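Local coordinates for virulence factor (Pectobacterium carotovorum, PDB 2W3Y), which is an S-palmitoylated virulence factor of a Drosophila pathogen and binds to lipid vesicles, at residues K111-V125 with C209-T223. Residues are numbered along the deposited sequence; the frame is centred on the assembly and turned at random.
Sequences KGEQNLNTTVKGVEV and CASYQEVNLEFGVDT. With PLM (palmitic acid), chain C.
A palmitoyl chain, joined to Cys209 SG through its C1 atom, runs back beneath the two antiparallel strands 113-121 and 214-223 and becomes part of their apolar face. Leu116 and Phe219, a hydrogen-bonded pair, both meet it: C9 of the lipid sits over the centre of the Phe219 ring, 3.7 Å from CE2, while Leu116 CD2 lies 4.1 Å from the lipid atom CA. The acyl chain thus fills part of the core under the sheet, consistent with a lipid serving as a structural element. On the same face Leu217 CD1 is shared by Thr118 CG2, alongside it at 3.8 Å, and Val120 CG2, which comes across at about a right angle. Val125 CG2 closes on Val215 CG2 at 3.7 Å.

At one end Gly112 O takes two bonds from Thr223, from N and from OG1 (2.9 Å), arriving from opposite faces of the carbonyl plane; chi1 of 73° sets the hydroxyl between backbone N and carbonyl carbon, where it also accepts from a water held by Gln114 NE2. At the other, Gly122 N bonds to Gln213 O, and Val123 lays CG2 over a face of the Tyr212 ring, 4.2 Å from its centroid, in a CH-pi contact.

Helix 125-134 packs on the apolar face through Ser128 and Phe132, and strand 185-198 continues the sheet beyond strand 214-228, its Phe198 meeting Phe219 edge-to-face.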
loop_
_atom_site.group_PDB
_atom_site.type_symbol
_atom_site.label_atom_id
_atom_site.label_comp_id
_atom_site.label_asym_id
_atom_site.label_seq_id
_atom_site.Cartn_x
_atom_site.Cartn_y
_atom_site.Cartn_z
ATOM N N LYS A 111 0.871 -10.413 9.616
ATOM C CA LYS A 111 -0.236 -9.825 10.370
ATOM C C LYS A 111 0.294 -9.238 11.677
ATOM O O LYS A 111 1.490 -9.335 11.959
ATOM C CB LYS A 111 -1.357 -10.861 10.619
ATOM C CG LYS A 111 -0.867 -12.198 11.171
ATOM C CD LYS A 111 -2.002 -13.037 11.738
ATOM C CE LYS A 111 -1.480 -14.294 12.448
ATOM N NZ LYS A 111 -0.732 -13.954 13.701
ATOM N N GLY A 112 -0.587 -8.623 12.461
ATOM C CA GLY A 112 -0.222 -8.122 13.786
ATOM C C GLY A 112 0.207 -6.667 13.794
ATOM O O GLY A 112 0.223 -6.006 12.758
ATOM N N GLU A 113 0.560 -6.158 14.966
ATOM C CA GLU A 113 0.933 -4.746 15.083
ATOM C C GLU A 113 2.423 -4.508 14.849
ATOM O O GLU A 113 3.269 -5.338 15.197
ATOM C CB GLU A 113 0.497 -4.143 16.436
ATOM C CG GLU A 113 0.393 -2.598 16.394
ATOM C CD GLU A 113 -0.305 -1.974 17.600
ATOM O OE1 GLU A 113 0.003 -2.371 18.763
ATOM O OE2 GLU A 113 -1.149 -1.064 17.375
ATOM N N GLN A 114 2.728 -3.373 14.234
ATOM C CA GLN A 114 4.081 -2.844 14.220
ATOM C C GLN A 114 4.039 -1.444 14.805
ATOM O O GLN A 114 2.973 -0.824 14.891
ATOM C CB GLN A 114 4.657 -2.824 12.805
ATOM C CG GLN A 114 4.844 -4.205 12.188
ATOM C CD GLN A 114 5.837 -5.079 12.943
ATOM O OE1 GLN A 114 6.729 -4.585 13.634
ATOM N NE2 GLN A 114 5.684 -6.389 12.805
ATOM N N ASN A 115 5.192 -0.955 15.225
ATOM C CA ASN A 115 5.256 0.352 15.837
ATOM C C ASN A 115 6.323 1.222 15.203
ATOM O O ASN A 115 7.451 0.762 14.952
ATOM C CB ASN A 115 5.480 0.218 17.341
ATOM C CG ASN A 115 4.229 -0.207 18.078
ATOM O OD1 ASN A 115 3.372 0.615 18.399
ATOM N ND2 ASN A 115 4.119 -1.495 18.353
ATOM N N LEU A 116 5.937 2.462 14.904
ATOM C CA LEU A 116 6.885 3.500 14.525
ATOM C C LEU A 116 7.048 4.444 15.720
ATOM O O LEU A 116 6.180 5.282 15.986
ATOM C CB LEU A 116 6.422 4.248 13.260
ATOM C CG LEU A 116 7.304 5.364 12.670
ATOM C CD1 LEU A 116 8.781 4.962 12.623
ATOM C CD2 LEU A 116 6.816 5.757 11.273
ATOM N N ASN A 117 8.138 4.260 16.460
ATOM C CA ASN A 117 8.457 5.068 17.631
ATOM C C ASN A 117 9.845 5.646 17.459
ATOM O O ASN A 117 10.836 4.999 17.809
ATOM C CB ASN A 117 8.428 4.228 18.912
ATOM C CG ASN A 117 7.070 3.643 19.202
ATOM O OD1 ASN A 117 6.061 4.349 19.195
ATOM N ND2 ASN A 117 7.032 2.340 19.468
ATOM N N THR A 118 9.908 6.858 16.919
ATOM C CA THR A 118 11.169 7.494 16.574
ATOM C C THR A 118 11.005 9.016 16.636
ATOM O O THR A 118 9.895 9.540 16.530
ATOM C CB THR A 118 11.640 7.046 15.169
ATOM O OG1 THR A 118 13.037 7.317 15.002
ATOM C CG2 THR A 118 10.837 7.733 14.057
ATOM N N THR A 119 12.116 9.718 16.828
ATOM C CA THR A 119 12.129 11.175 16.811
ATOM C C THR A 119 13.151 11.619 15.768
ATOM O O THR A 119 14.335 11.290 15.867
ATOM C CB THR A 119 12.444 11.774 18.210
ATOM O OG1 THR A 119 11.444 11.358 19.153
ATOM C CG2 THR A 119 12.443 13.290 18.148
ATOM N N VAL A 120 12.665 12.339 14.760
ATOM C CA VAL A 120 13.456 12.786 13.608
ATOM C C VAL A 120 13.083 14.238 13.272
ATOM O O VAL A 120 12.064 14.741 13.757
ATOM C CB VAL A 120 13.193 11.894 12.358
ATOM C CG1 VAL A 120 13.755 10.473 12.546
ATOM C CG2 VAL A 120 11.695 11.848 12.009
ATOM N N LYS A 121 13.899 14.903 12.450
ATOM C CA LYS A 121 13.537 16.210 11.879
ATOM C C LYS A 121 12.392 16.025 10.889
ATOM O O LYS A 121 12.278 14.976 10.246
ATOM C CB LYS A 121 14.700 16.857 11.113
ATOM C CG LYS A 121 16.075 16.779 11.775
ATOM C CD LYS A 121 17.115 17.462 10.877
ATOM C CE LYS A 121 18.515 16.880 11.074
ATOM N NZ LYS A 121 19.148 17.362 12.333
ATOM N N GLY A 122 11.561 17.058 10.771
ATOM C CA GLY A 122 10.503 17.103 9.777
ATOM C C GLY A 122 10.956 16.712 8.380
ATOM O O GLY A 122 10.243 15.998 7.682
ATOM N N VAL A 123 12.152 17.153 7.983
ATOM C CA VAL A 123 12.666 16.881 6.638
ATOM C C VAL A 123 13.133 15.430 6.452
ATOM O O VAL A 123 13.457 15.028 5.338
ATOM C CB VAL A 123 13.841 17.849 6.232
ATOM C CG1 VAL A 123 13.334 19.270 6.022
ATOM C CG2 VAL A 123 14.957 17.797 7.264
ATOM N N GLU A 124 13.179 14.675 7.545
ATOM C CA GLU A 124 13.503 13.252 7.529
ATOM C C GLU A 124 12.238 12.372 7.641
ATOM O O GLU A 124 12.344 11.153 7.542
ATOM C CB GLU A 124 14.454 12.884 8.688
ATOM C CG GLU A 124 15.743 13.728 8.828
ATOM C CD GLU A 124 16.471 13.491 10.176
ATOM O OE1 GLU A 124 15.871 13.678 11.266
ATOM O OE2 GLU A 124 17.663 13.118 10.149
ATOM N N VAL A 125 11.066 12.975 7.856
ATOM C CA VAL A 125 9.823 12.198 8.040
ATOM C C VAL A 125 9.490 11.304 6.835
ATOM O O VAL A 125 9.130 10.139 7.008
ATOM C CB VAL A 125 8.594 13.104 8.339
ATOM C CG1 VAL A 125 7.292 12.308 8.250
ATOM C CG2 VAL A 125 8.715 13.750 9.703
ATOM N N CYS A 209 6.930 18.805 7.217
ATOM C CA CYS A 209 7.924 18.182 6.327
ATOM C C CYS A 209 9.035 19.134 5.853
ATOM O O CYS A 209 10.048 18.684 5.303
ATOM C CB CYS A 209 7.241 17.537 5.118
ATOM S SG CYS A 209 6.315 15.993 5.454
ATOM N N ALA A 210 8.841 20.438 6.052
ATOM C CA ALA A 210 9.848 21.438 5.653
ATOM C C ALA A 210 10.714 21.900 6.828
ATOM O O ALA A 210 11.725 22.584 6.637
ATOM C CB ALA A 210 9.184 22.629 4.961
ATOM N N SER A 211 10.321 21.495 8.033
ATOM C CA SER A 211 10.977 21.901 9.270
ATOM C C SER A 211 12.238 21.101 9.610
ATOM O O SER A 211 12.302 19.892 9.388
ATOM C CB SER A 211 9.983 21.813 10.433
ATOM O OG SER A 211 10.643 21.934 11.682
ATOM N N TYR A 212 13.231 21.802 10.167
ATOM C CA TYR A 212 14.453 21.190 10.680
ATOM C C TYR A 212 14.346 20.917 12.177
ATOM O O TYR A 212 15.256 20.356 12.782
ATOM C CB TYR A 212 15.673 22.059 10.339
ATOM C CG TYR A 212 16.120 21.855 8.913
ATOM C CD1 TYR A 212 15.436 22.452 7.856
ATOM C CD2 TYR A 212 17.198 21.033 8.621
ATOM C CE1 TYR A 212 15.824 22.248 6.545
ATOM C CE2 TYR A 212 17.597 20.823 7.322
ATOM C CZ TYR A 212 16.909 21.433 6.290
ATOM O OH TYR A 212 17.304 21.217 4.998
ATOM N N GLN A 213 13.216 21.305 12.755
ATOM C CA GLN A 213 12.880 21.015 14.147
ATOM C C GLN A 213 12.499 19.525 14.297
ATOM O O GLN A 213 12.046 18.894 13.329
ATOM C CB GLN A 213 11.758 21.972 14.588
ATOM C CG GLN A 213 10.829 21.507 15.722
ATOM C CD GLN A 213 9.713 22.508 16.045
ATOM O OE1 GLN A 213 9.239 23.252 15.170
ATOM N NE2 GLN A 213 9.288 22.529 17.310
ATOM N N GLU A 214 12.712 18.970 15.494
ATOM C CA GLU A 214 12.406 17.567 15.801
ATOM C C GLU A 214 10.904 17.293 15.895
ATOM O O GLU A 214 10.150 18.103 16.437
ATOM C CB GLU A 214 13.056 17.157 17.128
ATOM C CG GLU A 214 14.577 17.298 17.191
ATOM C CD GLU A 214 15.303 16.106 16.611
ATOM O OE1 GLU A 214 15.923 15.364 17.404
ATOM O OE2 GLU A 214 15.248 15.899 15.374
ATOM N N VAL A 215 10.474 16.145 15.373
ATOM C CA VAL A 215 9.085 15.704 15.545
ATOM C C VAL A 215 9.032 14.277 16.108
ATOM O O VAL A 215 9.810 13.406 15.697
ATOM C CB VAL A 215 8.214 15.846 14.240
ATOM C CG1 VAL A 215 8.497 17.159 13.506
ATOM C CG2 VAL A 215 8.399 14.673 13.294
ATOM N N ASN A 216 8.126 14.045 17.054
ATOM C CA ASN A 216 7.949 12.719 17.634
ATOM C C ASN A 216 6.943 11.919 16.818
ATOM O O ASN A 216 5.783 12.303 16.689
ATOM C CB ASN A 216 7.523 12.798 19.112
ATOM C CG ASN A 216 7.423 11.418 19.781
ATOM O OD1 ASN A 216 8.363 10.614 19.736
ATOM N ND2 ASN A 216 6.273 11.144 20.412
ATOM N N LEU A 217 7.413 10.821 16.239
ATOM C CA LEU A 217 6.533 9.890 15.542
ATOM C C LEU A 217 6.261 8.718 16.464
ATOM O O LEU A 217 7.160 7.906 16.726
ATOM C CB LEU A 217 7.177 9.402 14.239
ATOM C CG LEU A 217 7.678 10.420 13.215
ATOM C CD1 LEU A 217 8.277 9.677 12.012
ATOM C CD2 LEU A 217 6.558 11.377 12.776
ATOM N N GLU A 218 5.036 8.645 16.972
ATOM C CA GLU A 218 4.596 7.520 17.803
ATOM C C GLU A 218 3.261 6.998 17.278
ATOM O O GLU A 218 2.204 7.556 17.584
ATOM C CB GLU A 218 4.501 7.907 19.299
ATOM C CG GLU A 218 4.253 6.687 20.219
ATOM C CD GLU A 218 3.929 7.043 21.672
ATOM O OE1 GLU A 218 2.996 7.842 21.931
ATOM O OE2 GLU A 218 4.594 6.483 22.569
ATOM N N PHE A 219 3.321 5.958 16.445
ATOM C CA PHE A 219 2.119 5.414 15.804
ATOM C C PHE A 219 2.066 3.914 15.968
ATOM O O PHE A 219 3.051 3.215 15.725
ATOM C CB PHE A 219 2.065 5.752 14.307
ATOM C CG PHE A 219 1.905 7.210 14.011
ATOM C CD1 PHE A 219 0.641 7.755 13.805
ATOM C CD2 PHE A 219 3.027 8.041 13.910
ATOM C CE1 PHE A 219 0.487 9.113 13.516
ATOM C CE2 PHE A 219 2.896 9.395 13.625
ATOM C CZ PHE A 219 1.613 9.939 13.423
ATOM N N GLY A 220 0.907 3.425 16.391
ATOM C CA GLY A 220 0.638 2.003 16.401
ATOM C C GLY A 220 0.013 1.667 15.063
ATOM O O GLY A 220 -1.023 2.214 14.699
ATOM N N VAL A 221 0.667 0.772 14.325
ATOM C CA VAL A 221 0.270 0.445 12.956
ATOM C C VAL A 221 -0.148 -1.022 12.866
ATOM O O VAL A 221 0.662 -1.913 13.133
ATOM C CB VAL A 221 1.421 0.744 11.947
ATOM C CG1 VAL A 221 0.943 0.571 10.519
ATOM C CG2 VAL A 221 2.027 2.186 12.198
ATOM N N ASP A 222 -1.401 -1.267 12.497
ATOM C CA ASP A 222 -1.910 -2.620 12.241
ATOM C C ASP A 222 -1.527 -3.040 10.827
ATOM O O ASP A 222 -1.643 -2.239 9.897
ATOM C CB ASP A 222 -3.427 -2.638 12.339
ATOM C CG ASP A 222 -3.930 -2.314 13.721
ATOM O OD1 ASP A 222 -3.443 -2.922 14.699
ATOM O OD2 ASP A 222 -4.834 -1.448 13.816
ATOM N N THR A 223 -1.072 -4.279 10.665
ATOM C CA THR A 223 -0.530 -4.735 9.386
ATOM C C THR A 223 -1.169 -6.024 8.879
ATOM O O THR A 223 -1.510 -6.925 9.663
ATOM C CB THR A 223 1.043 -4.885 9.405
ATOM O OG1 THR A 223 1.438 -6.039 10.158
ATOM C CG2 THR A 223 1.739 -3.649 9.990
HETATM C C1 PLM C . 4.702 16.162 5.417
HETATM O O2 PLM C . 4.518 17.395 5.599
HETATM C C2 PLM C . 4.046 15.143 6.340
HETATM C C3 PLM C . 2.923 14.350 5.676
HETATM C C4 PLM C . 2.246 13.358 6.624
HETATM C C5 PLM C . 3.071 12.091 6.849
HETATM C C6 PLM C . 2.752 11.410 8.179
HETATM C C7 PLM C . 3.249 9.965 8.194
HETATM C C8 PLM C . 3.576 9.451 9.601
HETATM C C9 PLM C . 2.517 8.438 10.033
HETATM C CA PLM C . 3.031 7.007 10.149
HETATM C CB PLM C . 2.404 6.099 9.097
HETATM C CC PLM C . 3.313 4.912 8.818
HETATM C CD PLM C . 3.377 4.578 7.334
HETATM C CE PLM C . 2.902 3.153 7.102
HETATM C CF PLM C . 3.358 2.621 5.751
HETATM O O HOH W 1 3.830 -7.174 10.619
#